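Local atomic coordinates of aromatic amino acid beta-eliminating lyase/threonine aldolase (Exiguobacterium sibiricum, PDB entry 3LWS), a protein that belongs to the beta-eliminating lyase family and carries covalently bound pyridoxal phosphate in a fold of the aspartate aminotransferase type (fold type I). Residues 252-257 and 333-338; 7-10 and 14-17. All coordinates share one frame; numbering follows the deposited sequence.

In the fold
Contact 1 ties the end of helix 241-254 to the loop after strand 326-332, and contact 2 packs the N-terminal helix 4-10 against the short strand that follows it. Their centres lie about 17 Å apart, but the two contacts touch. Ala336 CB of contact 1 is 3.5 Å from Gln15 O of contact 2, and Tyr337 CB is 3.5 Å from Ile16 O. The loop 333-338 therefore packs on the N-terminal segment while Asp335 reaches Arg254 and Arg257. Arg254 also bonds to Leu208 O, two residues past Lys206, which bears the cofactor. Contact 1 is thus tied to the chain near the active site; contact 2 is a surface contact.

Contact 1: 252-257 and 333-338; sequences ELRKDR and VGDAYG
A salt-bridge network of Arg254, Arg257 and Asp335 joins the end of helix 241-254 to the loop between strand 326-332 and helix 342-355. Between the two segments Asp335 is the single acceptor, and both arginines come to it from the 252-257 side. Arg254 grips it side-on with two nitrogens, both on the same oxygen. Arg254 NE lies 2.7 Å from Asp335 OD2, with an N-H...O angle of 159°. Arg254 NH2 lies 3.1 Å from Asp335 OD2 and makes a more bent bond. That oxygen sits in the guanidinium plane. Seen from the carboxylate, both nitrogens approach from the same face, and NE stands 55° out of the plane. The Arg254 chain is extended from CG to NE, which carries the guanidinium across to the loop.

Arg257 NH1 sits nearly astride the carboxylate, with a weak, bent bond to Asp335 OD1 (3.0 Å, 144°) and 3.1 Å from Asp335 OD2. Asp335 OD1 also bonds to the hydroxyl of Tyr261, on helix 258-273. In this fold type I enzyme the network joins helix 241-254, which comes after the strands of the seven-stranded sheet in the chain, to the loop leaving the four-stranded antiparallel sheet. A type I turn from Arg254 to Arg257 brings the two arginines to the same side.

Two parts of Leu253 lie over the two guanidinium groups. Leu253 CD2 lies 3.9 Å above the plane of the Arg254 guanidinium, over its centre. Leu253 O is 3.1 Å above the Arg257 guanidinium plane, offset toward the rim. Arg254 is buried, and its charge is probably balanced in part by Asp335. Arg254 NH1 bonds to Leu208 O, which fixes the rotation of the guanidinium further. The backbone N of Asp335 bonds to His19 ND1.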
loop_
_atom_site.group_PDB
_atom_site.type_symbol
_atom_site.label_atom_id
_atom_site.label_comp_id
_atom_site.label_asym_id
_atom_site.label_seq_id
_atom_site.Cartn_x
_atom_site.Cartn_y
_atom_site.Cartn_z
ATOM N N GLU A 252 9.600 14.184 -12.419
ATOM C CA GLU A 252 9.799 15.270 -13.371
ATOM C C GLU A 252 10.594 16.401 -12.730
ATOM O O GLU A 252 11.528 16.920 -13.368
ATOM C CB GLU A 252 8.465 15.759 -13.956
ATOM C CG GLU A 252 7.839 14.746 -14.862
ATOM C CD GLU A 252 8.705 14.401 -16.068
ATOM O OE1 GLU A 252 9.389 15.310 -16.593
ATOM O OE2 GLU A 252 8.717 13.228 -16.475
ATOM N N LEU A 253 10.329 16.685 -11.449
ATOM C CA LEU A 253 11.049 17.743 -10.720
ATOM C C LEU A 253 12.548 17.488 -10.550
ATOM O O LEU A 253 13.347 18.406 -10.692
ATOM C CB LEU A 253 10.433 17.974 -9.345
ATOM C CG LEU A 253 10.950 19.155 -8.484
ATOM C CD1 LEU A 253 10.416 20.514 -9.017
ATOM C CD2 LEU A 253 10.563 18.967 -7.013
ATOM N N ARG A 254 12.941 16.253 -10.269
ATOM C CA ARG A 254 14.305 16.017 -9.816
ATOM C C ARG A 254 15.165 15.139 -10.719
ATOM O O ARG A 254 16.335 14.943 -10.415
ATOM C CB ARG A 254 14.279 15.461 -8.393
ATOM C CG ARG A 254 13.768 16.454 -7.356
ATOM C CD ARG A 254 13.945 15.967 -5.931
ATOM N NE ARG A 254 13.454 16.966 -4.971
ATOM C CZ ARG A 254 12.390 16.823 -4.163
ATOM N NH1 ARG A 254 11.683 15.700 -4.130
ATOM N NH2 ARG A 254 12.040 17.821 -3.347
ATOM N N LYS A 255 14.617 14.656 -11.838
ATOM C CA LYS A 255 15.340 13.720 -12.704
ATOM C C LYS A 255 16.692 14.248 -13.199
ATOM O O LYS A 255 17.625 13.457 -13.413
ATOM C CB LYS A 255 14.468 13.249 -13.877
ATOM C CG LYS A 255 13.968 14.346 -14.802
ATOM C CD LYS A 255 13.151 13.756 -15.938
ATOM C CE LYS A 255 12.565 14.804 -16.831
ATOM N NZ LYS A 255 13.537 15.815 -17.266
ATOM N N ASP A 256 16.813 15.572 -13.287
ATOM C CA ASP A 256 17.974 16.207 -13.841
ATOM C C ASP A 256 18.789 16.930 -12.786
ATOM O O ASP A 256 19.564 17.856 -13.107
ATOM C CB ASP A 256 17.533 17.187 -14.930
ATOM C CG ASP A 256 16.912 16.496 -16.139
ATOM O OD1 ASP A 256 17.139 15.269 -16.350
ATOM O OD2 ASP A 256 16.220 17.207 -16.900
ATOM N N ARG A 257 18.631 16.526 -11.528
ATOM C CA ARG A 257 19.419 17.110 -10.461
ATOM C C ARG A 257 20.376 16.127 -9.830
ATOM O O ARG A 257 21.134 16.514 -8.930
ATOM C CB ARG A 257 18.512 17.663 -9.358
ATOM C CG ARG A 257 17.547 18.684 -9.826
ATOM C CD ARG A 257 16.618 19.116 -8.717
ATOM N NE ARG A 257 15.727 20.152 -9.242
ATOM C CZ ARG A 257 14.830 20.839 -8.529
ATOM N NH1 ARG A 257 14.676 20.620 -7.221
ATOM N NH2 ARG A 257 14.089 21.767 -9.129
ATOM N N VAL A 333 22.591 13.383 -0.411
ATOM C CA VAL A 333 22.391 14.799 -0.807
ATOM C C VAL A 333 21.161 14.953 -1.722
ATOM O O VAL A 333 20.948 14.171 -2.697
ATOM C CB VAL A 333 23.691 15.425 -1.443
ATOM C CG1 VAL A 333 23.437 16.864 -2.021
ATOM C CG2 VAL A 333 24.833 15.483 -0.445
ATOM N N GLY A 334 20.375 15.992 -1.421
ATOM C CA GLY A 334 19.160 16.353 -2.142
ATOM C C GLY A 334 18.996 17.867 -2.192
ATOM O O GLY A 334 19.981 18.600 -2.135
ATOM N N ASP A 335 17.752 18.337 -2.225
ATOM C CA ASP A 335 17.463 19.763 -2.428
ATOM C C ASP A 335 17.899 20.627 -1.245
ATOM O O ASP A 335 18.195 21.795 -1.425
ATOM C CB ASP A 335 15.969 19.985 -2.715
ATOM C CG ASP A 335 15.584 19.647 -4.141
ATOM O OD1 ASP A 335 16.473 19.558 -5.013
ATOM O OD2 ASP A 335 14.385 19.479 -4.393
ATOM N N ALA A 336 17.980 20.055 -0.046
ATOM C CA ALA A 336 18.299 20.839 1.131
ATOM C C ALA A 336 19.658 21.541 1.095
ATOM O O ALA A 336 19.723 22.745 1.405
ATOM C CB ALA A 336 18.140 20.013 2.394
ATOM N N TYR A 337 20.712 20.819 0.696
ATOM C CA TYR A 337 22.050 21.367 0.634
ATOM C C TYR A 337 22.121 22.619 -0.237
ATOM O O TYR A 337 22.729 23.606 0.150
ATOM C CB TYR A 337 23.061 20.365 0.092
ATOM C CG TYR A 337 24.499 20.856 0.135
ATOM C CD1 TYR A 337 25.149 21.010 1.343
ATOM C CD2 TYR A 337 25.196 21.161 -1.028
ATOM C CE1 TYR A 337 26.450 21.451 1.403
ATOM C CE2 TYR A 337 26.500 21.586 -0.987
ATOM C CZ TYR A 337 27.120 21.731 0.243
ATOM O OH TYR A 337 28.405 22.158 0.366
ATOM N N GLY A 338 21.516 22.557 -1.415
ATOM C CA GLY A 338 21.547 23.684 -2.362
ATOM C C GLY A 338 20.822 24.933 -1.892
ATOM O O GLY A 338 20.933 25.974 -2.508
#

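Contact 2: 7-10 and 14-17; sequences TSFQ and GQIS
The chain turns a corner between the helix end and 14-17, the two runs roughly perpendicular; the closest CA atoms are those of Phe9 and Gln15, 8.2 Å apart. Residues 7-10 are the last turn of helix 4-10. Three residues later the chain enters the two-residue strand 14-15, which runs parallel to strand 314-315. Backbone bonds of Gly14 to Gly313 and Gly315, and of Ile16 to Gly315, hold the second segment in place. The contact is therefore a local packing of helix and strand, at the surface of the chain.

The Phe9 ring does the touching from the helix. Its CG is anti to the backbone N (chi1 -178°), which sends the ring out from the helix toward 14-17. The far end of the ring meets the aliphatic part of Gln15. Phe9 CZ is 3.7 Å from Gln15 CG, and Phe9 CE1 is 4.1 Å from the same carbon. The approach is oblique to the ring. The two side chains cross at about a right angle, with ring and amide planes 53° apart.

Ser17 meets the ring from a different direction. Its OG lies near the ring plane at the edge, 4.0 Å from Phe9 CZ.

A chi2 of 86° takes CD off the extended course of the Gln15 chain and swings the amide away from the Phe9 ring. Thr12 OG1, in the three residues between, bonds to both Gln15 NE2 and Phe9 O, and thus joins the backbone of the helix end to the Gln15 amide.

No hydrogen bond or salt bridge crosses between the two segments, so what joins them directly is van der Waals packing of an aromatic ring on a methylene chain, with the Ser17 hydroxyl at the ring edge, and the polar fastening comes from the short connection.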
loop_
_atom_site.group_PDB
_atom_site.type_symbol
_atom_site.label_atom_id
_atom_site.label_comp_id
_atom_site.label_asym_id
_atom_site.label_seq_id
_atom_site.Cartn_x
_atom_site.Cartn_y
_atom_site.Cartn_z
ATOM N N THR A 7 17.004 15.866 18.398
ATOM C CA THR A 7 16.356 17.116 18.748
ATOM C C THR A 7 17.049 18.284 18.078
ATOM O O THR A 7 16.404 19.109 17.455
ATOM C CB THR A 7 16.429 17.399 20.261
ATOM O OG1 THR A 7 15.689 16.412 20.973
ATOM C CG2 THR A 7 15.888 18.784 20.567
ATOM N N SER A 8 18.367 18.330 18.214
ATOM C CA SER A 8 19.166 19.440 17.707
ATOM C C SER A 8 19.114 19.535 16.176
ATOM O O SER A 8 19.217 20.634 15.612
ATOM C CB SER A 8 20.616 19.346 18.218
ATOM O OG SER A 8 21.382 18.344 17.565
ATOM N N PHE A 9 18.941 18.388 15.517
ATOM C CA PHE A 9 18.905 18.332 14.076
ATOM C C PHE A 9 17.530 18.785 13.591
ATOM O O PHE A 9 17.432 19.492 12.579
ATOM C CB PHE A 9 19.225 16.900 13.597
ATOM C CG PHE A 9 19.252 16.735 12.097
ATOM C CD1 PHE A 9 20.440 16.936 11.382
ATOM C CD2 PHE A 9 18.106 16.297 11.409
ATOM C CE1 PHE A 9 20.481 16.774 9.984
ATOM C CE2 PHE A 9 18.133 16.116 10.006
ATOM C CZ PHE A 9 19.312 16.340 9.297
ATOM N N GLN A 10 16.487 18.374 14.322
ATOM C CA GLN A 10 15.103 18.761 14.018
ATOM C C GLN A 10 14.926 20.268 14.113
ATOM O O GLN A 10 14.181 20.857 13.311
ATOM C CB GLN A 10 14.090 18.148 14.997
ATOM C CG GLN A 10 14.175 16.677 15.260
ATOM C CD GLN A 10 13.474 15.806 14.265
ATOM O OE1 GLN A 10 12.641 14.972 14.640
ATOM N NE2 GLN A 10 13.828 15.951 12.994
ATOM N N GLY A 14 18.368 24.550 8.263
ATOM C CA GLY A 14 18.832 23.958 7.009
ATOM C C GLY A 14 19.662 22.732 7.285
ATOM O O GLY A 14 20.158 22.566 8.398
ATOM N N GLN A 15 19.826 21.888 6.272
ATOM C CA GLN A 15 20.519 20.613 6.418
ATOM C C GLN A 15 21.372 20.351 5.199
ATOM O O GLN A 15 21.039 20.829 4.084
ATOM C CB GLN A 15 19.531 19.450 6.557
ATOM C CG GLN A 15 18.586 19.556 7.708
ATOM C CD GLN A 15 17.349 20.352 7.364
ATOM O OE1 GLN A 15 16.809 20.220 6.261
ATOM N NE2 GLN A 15 16.885 21.188 8.306
ATOM N N ILE A 16 22.444 19.579 5.402
ATOM C CA ILE A 16 23.261 19.109 4.299
ATOM C C ILE A 16 22.606 17.919 3.570
ATOM O O ILE A 16 22.798 17.746 2.360
ATOM C CB ILE A 16 24.712 18.774 4.730
ATOM C CG1 ILE A 16 24.732 17.676 5.783
ATOM C CG2 ILE A 16 25.400 20.063 5.261
ATOM C CD1 ILE A 16 26.111 17.179 6.146
ATOM N N SER A 17 21.842 17.110 4.297
ATOM C CA SER A 17 21.283 15.894 3.733
ATOM C C SER A 17 19.819 16.059 3.527
ATOM O O SER A 17 19.174 16.877 4.175
ATOM C CB SER A 17 21.503 14.694 4.639
ATOM O OG SER A 17 20.808 14.870 5.869
#